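Local coordinates for protein alpha-L-rhamnosidase (Aspergillus terreus, PDB 6GSZ) that probably hydrolyses terminal non-reducing alpha-L-rhamnose residues from alpha-L-rhamnosides, at residues H129-D141 and Q275-W288. Sequence-based numbering, arbitrary orientation.
With CA (calcium ion), chain Y.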
loop_
_atom_site.group_PDB
_atom_site.type_symbol
_atom_site.label_atom_id
_atom_site.label_comp_id
_atom_site.label_asym_id
_atom_site.label_seq_id
_atom_site.Cartn_x
_atom_site.Cartn_y
_atom_site.Cartn_z
ATOM N N HIS A 129 -4.540 20.217 -17.979
ATOM C CA HIS A 129 -5.222 19.651 -19.125
ATOM C C HIS A 129 -6.681 19.373 -18.800
ATOM O O HIS A 129 -7.024 18.543 -17.954
ATOM C CB HIS A 129 -4.534 18.380 -19.603
ATOM C CG HIS A 129 -3.129 18.613 -20.013
ATOM N ND1 HIS A 129 -2.805 19.484 -21.037
ATOM C CD2 HIS A 129 -1.958 18.206 -19.503
ATOM C CE1 HIS A 129 -1.499 19.542 -21.181
ATOM N NE2 HIS A 129 -0.947 18.725 -20.248
ATOM N N ARG A 130 -7.563 20.022 -19.536
ATOM C CA ARG A 130 -8.983 19.737 -19.428
ATOM C C ARG A 130 -9.248 18.310 -19.917
ATOM O O ARG A 130 -8.737 17.914 -20.962
ATOM C CB ARG A 130 -9.768 20.734 -20.279
ATOM C CG ARG A 130 -11.265 20.515 -20.135
ATOM C CD ARG A 130 -12.007 21.729 -20.619
ATOM N NE ARG A 130 -13.457 21.515 -20.538
ATOM C CZ ARG A 130 -14.324 22.356 -21.099
ATOM N NH1 ARG A 130 -13.879 23.477 -21.657
ATOM N NH2 ARG A 130 -15.624 22.065 -21.075
ATOM N N PRO A 131 -10.010 17.471 -19.185
ATOM C CA PRO A 131 -10.249 16.108 -19.643
ATOM C C PRO A 131 -10.903 16.055 -21.019
ATOM O O PRO A 131 -11.667 16.991 -21.410
ATOM C CB PRO A 131 -11.165 15.547 -18.552
ATOM C CG PRO A 131 -10.682 16.281 -17.328
ATOM C CD PRO A 131 -10.532 17.697 -17.820
ATOM N N ILE A 132 -10.620 14.989 -21.754
ATOM C CA ILE A 132 -11.132 14.764 -23.082
ATOM C C ILE A 132 -12.036 13.536 -23.087
ATOM O O ILE A 132 -11.654 12.496 -22.506
ATOM C CB ILE A 132 -9.988 14.602 -24.090
ATOM C CG1 ILE A 132 -9.147 15.880 -24.158
ATOM C CG2 ILE A 132 -10.526 14.113 -25.415
ATOM C CD1 ILE A 132 -9.822 17.041 -24.777
ATOM N N GLN A 133 -13.213 13.643 -23.689
ATOM C CA GLN A 133 -14.109 12.571 -23.973
ATOM C C GLN A 133 -13.761 12.004 -25.343
ATOM O O GLN A 133 -13.658 12.757 -26.302
ATOM C CB GLN A 133 -15.564 13.032 -23.925
ATOM C CG GLN A 133 -16.007 13.560 -22.559
ATOM C CD GLN A 133 -17.381 14.187 -22.550
ATOM O OE1 GLN A 133 -18.072 14.166 -21.553
ATOM N NE2 GLN A 133 -17.776 14.851 -23.636
ATOM N N PHE A 134 -13.676 10.684 -25.449
ATOM C CA PHE A 134 -13.428 9.963 -26.668
ATOM C C PHE A 134 -14.593 9.015 -26.895
ATOM O O PHE A 134 -15.060 8.390 -25.955
ATOM C CB PHE A 134 -12.175 9.104 -26.540
ATOM C CG PHE A 134 -10.881 9.863 -26.399
ATOM C CD1 PHE A 134 -10.136 10.211 -27.511
ATOM C CD2 PHE A 134 -10.366 10.189 -25.151
ATOM C CE1 PHE A 134 -8.947 10.922 -27.397
ATOM C CE2 PHE A 134 -9.173 10.899 -25.026
ATOM C CZ PHE A 134 -8.445 11.241 -26.149
ATOM N N ARG A 135 -15.082 8.919 -28.144
ATOM C CA ARG A 135 -16.184 8.024 -28.374
ATOM C C ARG A 135 -16.063 7.304 -29.726
ATOM O O ARG A 135 -15.459 7.782 -30.676
ATOM C CB ARG A 135 -17.539 8.737 -28.294
ATOM C CG ARG A 135 -17.916 9.570 -29.507
ATOM C CD ARG A 135 -19.220 10.341 -29.303
ATOM N NE ARG A 135 -20.353 9.517 -28.944
ATOM C CZ ARG A 135 -21.113 8.805 -29.761
ATOM N NH1 ARG A 135 -20.948 8.899 -31.084
ATOM N NH2 ARG A 135 -22.078 8.047 -29.234
ATOM N N LYS A 136 -16.711 6.143 -29.764
ATOM C CA LYS A 136 -16.765 5.258 -30.930
ATOM C C LYS A 136 -18.083 4.477 -30.890
ATOM O O LYS A 136 -18.499 3.988 -29.838
ATOM C CB LYS A 136 -15.554 4.316 -30.872
ATOM C CG LYS A 136 -15.521 3.186 -31.893
ATOM C CD LYS A 136 -15.256 3.598 -33.289
ATOM C CE LYS A 136 -14.823 2.433 -34.157
ATOM N NZ LYS A 136 -14.646 2.825 -35.568
ATOM N N GLU A 137 -18.737 4.361 -32.035
ATOM C CA GLU A 137 -19.877 3.457 -32.204
ATOM C C GLU A 137 -19.452 2.293 -33.099
ATOM O O GLU A 137 -18.547 2.432 -33.962
ATOM C CB GLU A 137 -21.097 4.172 -32.790
ATOM C CG GLU A 137 -21.576 5.323 -31.914
ATOM C CD GLU A 137 -22.872 5.990 -32.359
ATOM O OE1 GLU A 137 -23.580 5.382 -33.193
ATOM O OE2 GLU A 137 -23.193 7.093 -31.839
ATOM N N PHE A 138 -20.063 1.126 -32.835
ATOM C CA PHE A 138 -19.696 -0.118 -33.541
ATOM C C PHE A 138 -20.912 -1.030 -33.520
ATOM O O PHE A 138 -21.869 -0.770 -32.813
ATOM C CB PHE A 138 -18.475 -0.787 -32.889
ATOM C CG PHE A 138 -18.644 -1.159 -31.435
ATOM C CD1 PHE A 138 -18.444 -0.214 -30.449
ATOM C CD2 PHE A 138 -18.962 -2.461 -31.053
ATOM C CE1 PHE A 138 -18.560 -0.546 -29.119
ATOM C CE2 PHE A 138 -19.082 -2.791 -29.708
ATOM C CZ PHE A 138 -18.875 -1.832 -28.749
ATOM N N SER A 139 -20.797 -2.122 -34.259
ATOM C CA SER A 139 -21.860 -3.072 -34.434
ATOM C C SER A 139 -21.406 -4.449 -33.992
ATOM O O SER A 139 -20.298 -4.866 -34.339
ATOM C CB SER A 139 -22.212 -3.157 -35.886
ATOM O OG SER A 139 -22.764 -1.951 -36.295
ATOM N N VAL A 140 -22.304 -5.157 -33.317
ATOM C CA VAL A 140 -22.144 -6.569 -33.039
ATOM C C VAL A 140 -23.342 -7.261 -33.684
ATOM O O VAL A 140 -24.414 -7.317 -33.113
ATOM C CB VAL A 140 -22.037 -6.828 -31.530
ATOM C CG1 VAL A 140 -21.849 -8.309 -31.254
ATOM C CG2 VAL A 140 -20.902 -6.044 -30.912
ATOM N N ASP A 141 -23.162 -7.709 -34.922
ATOM C CA ASP A 141 -24.327 -8.195 -35.709
ATOM C C ASP A 141 -24.404 -9.725 -35.815
ATOM O O ASP A 141 -25.097 -10.283 -36.661
ATOM C CB ASP A 141 -24.321 -7.573 -37.095
ATOM C CG ASP A 141 -24.353 -6.055 -37.076
ATOM O OD1 ASP A 141 -25.231 -5.452 -36.347
ATOM O OD2 ASP A 141 -23.516 -5.492 -37.794
ATOM N N GLN A 275 -23.245 16.330 -21.797
ATOM C CA GLN A 275 -23.838 15.920 -23.074
ATOM C C GLN A 275 -24.505 14.557 -22.910
ATOM O O GLN A 275 -23.885 13.518 -23.109
ATOM C CB GLN A 275 -22.756 15.879 -24.147
ATOM C CG GLN A 275 -22.125 17.248 -24.437
ATOM C CD GLN A 275 -21.050 17.094 -25.491
ATOM O OE1 GLN A 275 -21.377 16.695 -26.590
ATOM N NE2 GLN A 275 -19.781 17.323 -25.141
ATOM N N LYS A 276 -25.762 14.562 -22.484
ATOM C CA LYS A 276 -26.447 13.326 -22.183
ATOM C C LYS A 276 -26.485 12.443 -23.445
ATOM O O LYS A 276 -26.749 12.907 -24.538
ATOM C CB LYS A 276 -27.836 13.592 -21.596
ATOM C CG LYS A 276 -28.504 12.312 -21.111
ATOM C CD LYS A 276 -29.532 12.465 -20.011
ATOM C CE LYS A 276 -29.813 11.125 -19.346
ATOM N NZ LYS A 276 -31.006 11.147 -18.460
ATOM N N GLY A 277 -26.159 11.163 -23.284
ATOM C CA GLY A 277 -26.189 10.201 -24.369
ATOM C C GLY A 277 -24.858 10.023 -25.096
ATOM O O GLY A 277 -24.803 9.257 -26.045
ATOM N N TRP A 278 -23.781 10.708 -24.680
ATOM C CA TRP A 278 -22.544 10.632 -25.435
ATOM C C TRP A 278 -21.945 9.224 -25.470
ATOM O O TRP A 278 -21.120 8.955 -26.342
ATOM C CB TRP A 278 -21.545 11.685 -24.942
ATOM C CG TRP A 278 -20.909 11.371 -23.629
ATOM C CD1 TRP A 278 -21.408 11.659 -22.392
ATOM C CD2 TRP A 278 -19.641 10.749 -23.421
ATOM N NE1 TRP A 278 -20.540 11.237 -21.417
ATOM C CE2 TRP A 278 -19.441 10.707 -22.027
ATOM C CE3 TRP A 278 -18.639 10.276 -24.264
ATOM C CZ2 TRP A 278 -18.287 10.189 -21.458
ATOM C CZ3 TRP A 278 -17.471 9.811 -23.699
ATOM C CH2 TRP A 278 -17.318 9.731 -22.319
ATOM N N SER A 279 -22.251 8.375 -24.480
ATOM C CA SER A 279 -21.755 7.012 -24.477
ATOM C C SER A 279 -22.801 6.010 -24.974
ATOM O O SER A 279 -22.717 4.839 -24.664
ATOM C CB SER A 279 -21.199 6.619 -23.122
ATOM O OG SER A 279 -22.215 6.467 -22.150
ATOM N N GLN A 280 -23.796 6.490 -25.745
ATOM C CA GLN A 280 -24.832 5.663 -26.314
ATOM C C GLN A 280 -24.973 5.942 -27.811
ATOM O O GLN A 280 -24.549 6.969 -28.334
ATOM C CB GLN A 280 -26.169 5.928 -25.639
ATOM C CG GLN A 280 -26.167 5.448 -24.205
ATOM C CD GLN A 280 -27.207 6.142 -23.370
ATOM O OE1 GLN A 280 -27.006 7.263 -22.872
ATOM N NE2 GLN A 280 -28.315 5.457 -23.205
ATOM N N VAL A 281 -25.547 4.979 -28.509
ATOM C CA VAL A 281 -25.777 5.161 -29.961
ATOM C C VAL A 281 -26.857 6.210 -30.218
ATOM O O VAL A 281 -27.592 6.613 -29.332
ATOM C CB VAL A 281 -26.108 3.842 -30.664
ATOM C CG1 VAL A 281 -24.992 2.873 -30.446
ATOM C CG2 VAL A 281 -27.438 3.259 -30.218
ATOM N N GLY A 282 -26.891 6.680 -31.459
ATOM C CA GLY A 282 -27.893 7.660 -31.860
ATOM C C GLY A 282 -27.597 9.046 -31.325
ATOM O O GLY A 282 -28.475 9.924 -31.325
ATOM N N PHE A 283 -26.342 9.289 -30.946
ATOM C CA PHE A 283 -25.926 10.537 -30.350
ATOM C C PHE A 283 -25.661 11.589 -31.421
ATOM O O PHE A 283 -25.120 11.256 -32.478
ATOM C CB PHE A 283 -24.642 10.282 -29.556
ATOM C CG PHE A 283 -24.051 11.504 -28.906
ATOM C CD1 PHE A 283 -24.730 12.127 -27.861
ATOM C CD2 PHE A 283 -22.822 12.002 -29.309
ATOM C CE1 PHE A 283 -24.198 13.253 -27.256
ATOM C CE2 PHE A 283 -22.285 13.107 -28.682
ATOM C CZ PHE A 283 -22.977 13.725 -27.657
ATOM N N ASN A 284 -25.951 12.850 -31.087
ATOM C CA ASN A 284 -25.629 14.000 -31.937
ATOM C C ASN A 284 -24.171 14.391 -31.689
ATOM O O ASN A 284 -23.899 15.111 -30.757
ATOM C CB ASN A 284 -26.502 15.231 -31.625
ATOM C CG ASN A 284 -26.105 16.460 -32.422
ATOM O OD1 ASN A 284 -25.411 16.347 -33.441
ATOM N ND2 ASN A 284 -26.563 17.636 -31.988
ATOM N N SER A 285 -23.263 13.963 -32.558
ATOM C CA SER A 285 -21.848 14.240 -32.364
ATOM C C SER A 285 -21.397 15.438 -33.204
ATOM O O SER A 285 -20.202 15.599 -33.445
ATOM C CB SER A 285 -21.028 13.036 -32.684
ATOM O OG SER A 285 -21.060 12.789 -34.068
ATOM N N THR A 286 -22.358 16.263 -33.656
ATOM C CA THR A 286 -22.061 17.526 -34.249
ATOM C C THR A 286 -21.205 18.335 -33.293
ATOM O O THR A 286 -21.484 18.428 -32.064
ATOM C CB THR A 286 -23.325 18.324 -34.584
ATOM O OG1 THR A 286 -23.940 17.448 -35.534
ATOM C CG2 THR A 286 -23.061 19.722 -35.125
ATOM N N GLY A 287 -20.150 18.896 -33.855
ATOM C CA GLY A 287 -19.273 19.705 -33.069
ATOM C C GLY A 287 -18.154 18.918 -32.424
ATOM O O GLY A 287 -17.226 19.553 -31.940
ATOM N N TRP A 288 -18.222 17.578 -32.427
ATOM C CA TRP A 288 -17.102 16.788 -31.954
ATOM C C TRP A 288 -15.975 16.856 -32.982
ATOM O O TRP A 288 -16.193 17.024 -34.199
ATOM C CB TRP A 288 -17.507 15.348 -31.605
ATOM C CG TRP A 288 -18.287 15.226 -30.337
ATOM C CD1 TRP A 288 -19.339 15.976 -29.927
ATOM C CD2 TRP A 288 -18.020 14.325 -29.238
ATOM N NE1 TRP A 288 -19.769 15.624 -28.683
ATOM C CE2 TRP A 288 -18.968 14.617 -28.226
ATOM C CE3 TRP A 288 -17.070 13.325 -28.969
ATOM C CZ2 TRP A 288 -18.993 13.934 -27.003
ATOM C CZ3 TRP A 288 -17.084 12.673 -27.759
ATOM C CH2 TRP A 288 -18.039 12.971 -26.791
HETATM CA CA CA Y . -26.862 -10.503 -38.162
HETATM O O HOH W 1 -20.827 14.828 -21.060
HETATM O O HOH W 2 -26.066 5.590 -34.041
HETATM O O HOH W 3 -28.197 -9.929 -36.475
#
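Arg135 reaches from strand 132-140 into the loop 275-288, and every part of its side chain meets something there. CB lies 4.0 Å from CZ3 of Trp288 and also faces the edge of the Trp278 ring. CG and CD then run over one face of the Trp288 indole, where CD makes a CH-pi contact 3.7 Å from the centroid of the six-membered ring; a long aliphatic stem suits this apolar surface. The chain bends at chi3 (-56°), and the further turn about CD-NE leaves the guanidinium nearly perpendicular to the indole. NE donates to Trp278 O at 2.8 Å, fairly straight at 164°; NH2 adds a longer, more bent bond from above the carbonyl plane, gripping that oxygen side-on. Phe283 CB and CD2 lie over one guanidinium face, CD2 3.5 Å from Arg135 NE, with the ring tilted. At the far end NH1 and NH2 both bond Glu137 OE2, each at 3.0 Å and in the guanidinium plane, a salt bridge along one side of the strand that should balance the charge and fix the group's rotation. The strand lies between strands 196-205 and 252-254 in an antiparallel sheet of the galactose-binding-like N-terminal domain. The loop folds across one face; Phe134 and Phe138 point away from it, onto Leu229 and Leu233 of strand 228-237. Gln133 stacks its amide on Trp278, planes 21° apart, with CG over the six-membered ring; its OE1 accepts from a water that in turn accepts from Gln275 N. Gln275 OE1 accepts from Trp288 NE1 at 2.8 Å, on a lone pair.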